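Local coordinates for aminoglycoside N(3)-acetyltransferase, AAC(3)-IVa (Escherichia coli, PDB 6MN5), which acetylates the 3-amino group of 2-deoxystreptamine antibiotics with acetyl-CoA and so probably confers resistance to gentamicin, kanamycin, tobramycin, neomycin and apramycin, at residues 27-32 / 60-65. The protein carries 1 engineered substitution. Sequence-based numbering, arbitrary orientation.
Sequences GVLLVH and GTLVMP
Val31 CG2 lies 3.6 Å from Leu62 CD1, the two side chains crossing on one face of a parallel strand pair. With CG of Leu62 anti to the backbone N (chi1 -177°), a chi2 of 58° swings CD1, not CD2, toward Val31, and the same methyl comes within 4.3 Å of Leu29 CD2. Helix 44-56 covers this face through Leu52 and Leu56 on Leu29, while Phe93 of helix 88-93 packs on Leu62; branched aliphatic residues fill the space between sheet and helices without needing polar partners. The reverse face carries Val28, Leu30, Thr61 and Val63: Leu30 CD1 is 4.0 Å from Val63 CG1, and Val28 lies side by side with Thr61, CG2 against CB. Thr61 suits this buried strand because its hydroxyl is satisfied by Gln114 N, leaving the carbon side for Val28.

Between the faces runs a ladder of four backbone bonds: Thr61 N to Gly27 O, Leu29 N to Thr61 O (3.0 Å), Val63 N to Leu29 O (2.8 Å) and Val31 N to Val63 O. Beyond its last rung Pro65, which has no N-H to donate, sets CD 3.4 Å from Val31 O, and its CG approaches His32 ND1 obliquely at 4.0 Å. In contrast to the packed middle of the strands, the looser end is at the glycines: Gly60 CA lies beside Gly27 O where the strands begin, neither residue has a side chain to pack, and Gly27 is partly exposed.

Strand 28-33 also bonds to strand 143-147, and strand 61-65 is flanked by strand 108-111, so both are interior strands of the mixed sheet. Parallel neighbours joined through helix 44-56 are characteristic of a beta-alpha-beta crossover, here built into the core of the Antibiotic_NAT fold.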
loop_
_atom_site.group_PDB
_atom_site.type_symbol
_atom_site.label_atom_id
_atom_site.label_comp_id
_atom_site.label_asym_id
_atom_site.label_seq_id
_atom_site.Cartn_x
_atom_site.Cartn_y
_atom_site.Cartn_z
ATOM N N GLY A 27 1.044 0.817 -17.232
ATOM C CA GLY A 27 1.404 1.663 -16.119
ATOM C C GLY A 27 1.813 0.864 -14.890
ATOM O O GLY A 27 1.798 -0.365 -14.864
ATOM N N VAL A 28 2.195 1.603 -13.855
ATOM C CA VAL A 28 2.548 1.036 -12.561
ATOM C C VAL A 28 1.324 1.120 -11.663
ATOM O O VAL A 28 0.714 2.188 -11.531
ATOM C CB VAL A 28 3.751 1.768 -11.939
ATOM C CG1 VAL A 28 3.824 1.511 -10.443
ATOM C CG2 VAL A 28 5.036 1.331 -12.613
ATOM N N LEU A 29 0.958 -0.003 -11.050
ATOM C CA LEU A 29 -0.279 -0.106 -10.284
ATOM C C LEU A 29 0.026 -0.712 -8.921
ATOM O O LEU A 29 0.392 -1.888 -8.828
ATOM C CB LEU A 29 -1.311 -0.945 -11.036
ATOM C CG LEU A 29 -2.683 -1.050 -10.382
ATOM C CD1 LEU A 29 -3.420 0.290 -10.468
ATOM C CD2 LEU A 29 -3.473 -2.172 -11.037
ATOM N N LEU A 30 -0.124 0.090 -7.870
ATOM C CA LEU A 30 0.038 -0.363 -6.494
ATOM C C LEU A 30 -1.335 -0.739 -5.947
ATOM O O LEU A 30 -2.249 0.091 -5.935
ATOM C CB LEU A 30 0.687 0.725 -5.638
ATOM C CG LEU A 30 0.730 0.518 -4.123
ATOM C CD1 LEU A 30 1.485 -0.760 -3.771
ATOM C CD2 LEU A 30 1.370 1.730 -3.457
ATOM N N VAL A 31 -1.477 -1.982 -5.495
ATOM C CA VAL A 31 -2.775 -2.529 -5.116
ATOM C C VAL A 31 -2.748 -2.938 -3.650
ATOM O O VAL A 31 -1.929 -3.773 -3.244
ATOM C CB VAL A 31 -3.161 -3.720 -6.004
ATOM C CG1 VAL A 31 -4.535 -4.244 -5.615
ATOM C CG2 VAL A 31 -3.136 -3.305 -7.461
ATOM N N HIS A 32 -3.638 -2.343 -2.860
ATOM C CA HIS A 32 -3.983 -2.816 -1.525
ATOM C C HIS A 32 -5.367 -3.448 -1.599
ATOM O O HIS A 32 -6.291 -2.856 -2.166
ATOM C CB HIS A 32 -3.972 -1.672 -0.506
ATOM C CG HIS A 32 -2.763 -0.790 -0.594
ATOM N ND1 HIS A 32 -1.806 -0.739 0.397
ATOM C CD2 HIS A 32 -2.362 0.083 -1.547
ATOM C CE1 HIS A 32 -0.865 0.122 0.053
ATOM N NE2 HIS A 32 -1.176 0.632 -1.123
ATOM N N GLY A 60 2.932 -3.345 -18.213
ATOM C CA GLY A 60 2.675 -2.757 -16.917
ATOM C C GLY A 60 3.360 -3.505 -15.791
ATOM O O GLY A 60 3.893 -4.600 -15.961
ATOM N N THR A 61 3.336 -2.893 -14.609
ATOM C CA THR A 61 3.975 -3.458 -13.426
ATOM C C THR A 61 2.979 -3.469 -12.279
ATOM O O THR A 61 2.518 -2.408 -11.842
ATOM C CB THR A 61 5.231 -2.671 -13.040
ATOM O OG1 THR A 61 6.248 -2.877 -14.029
ATOM C CG2 THR A 61 5.753 -3.128 -11.683
ATOM N N LEU A 62 2.646 -4.664 -11.800
ATOM C CA LEU A 62 1.794 -4.828 -10.631
ATOM C C LEU A 62 2.650 -4.769 -9.373
ATOM O O LEU A 62 3.695 -5.423 -9.298
ATOM C CB LEU A 62 1.044 -6.157 -10.703
ATOM C CG LEU A 62 0.043 -6.472 -9.595
ATOM C CD1 LEU A 62 -1.024 -5.396 -9.526
ATOM C CD2 LEU A 62 -0.576 -7.841 -9.832
ATOM N N VAL A 63 2.216 -3.976 -8.395
ATOM C CA VAL A 63 2.944 -3.787 -7.145
ATOM C C VAL A 63 1.982 -3.988 -5.983
ATOM O O VAL A 63 0.812 -3.592 -6.059
ATOM C CB VAL A 63 3.599 -2.390 -7.067
ATOM C CG1 VAL A 63 4.542 -2.305 -5.873
ATOM C CG2 VAL A 63 4.335 -2.069 -8.359
ATOM N N MET A 64 2.471 -4.604 -4.912
ATOM C CA MET A 64 1.688 -4.838 -3.708
ATOM C C MET A 64 2.592 -4.726 -2.491
ATOM O O MET A 64 3.805 -4.950 -2.593
ATOM C CB MET A 64 1.024 -6.226 -3.713
ATOM C CG MET A 64 0.076 -6.476 -4.862
ATOM S SD MET A 64 -0.848 -7.992 -4.615
ATOM C CE MET A 64 -1.365 -8.363 -6.291
ATOM N N PRO A 65 2.037 -4.383 -1.331
ATOM C CA PRO A 65 2.821 -4.452 -0.095
ATOM C C PRO A 65 3.187 -5.889 0.246
ATOM O O PRO A 65 2.467 -6.835 -0.085
ATOM C CB PRO A 65 1.882 -3.854 0.960
ATOM C CG PRO A 65 0.515 -3.992 0.378
ATOM C CD PRO A 65 0.688 -3.840 -1.100
#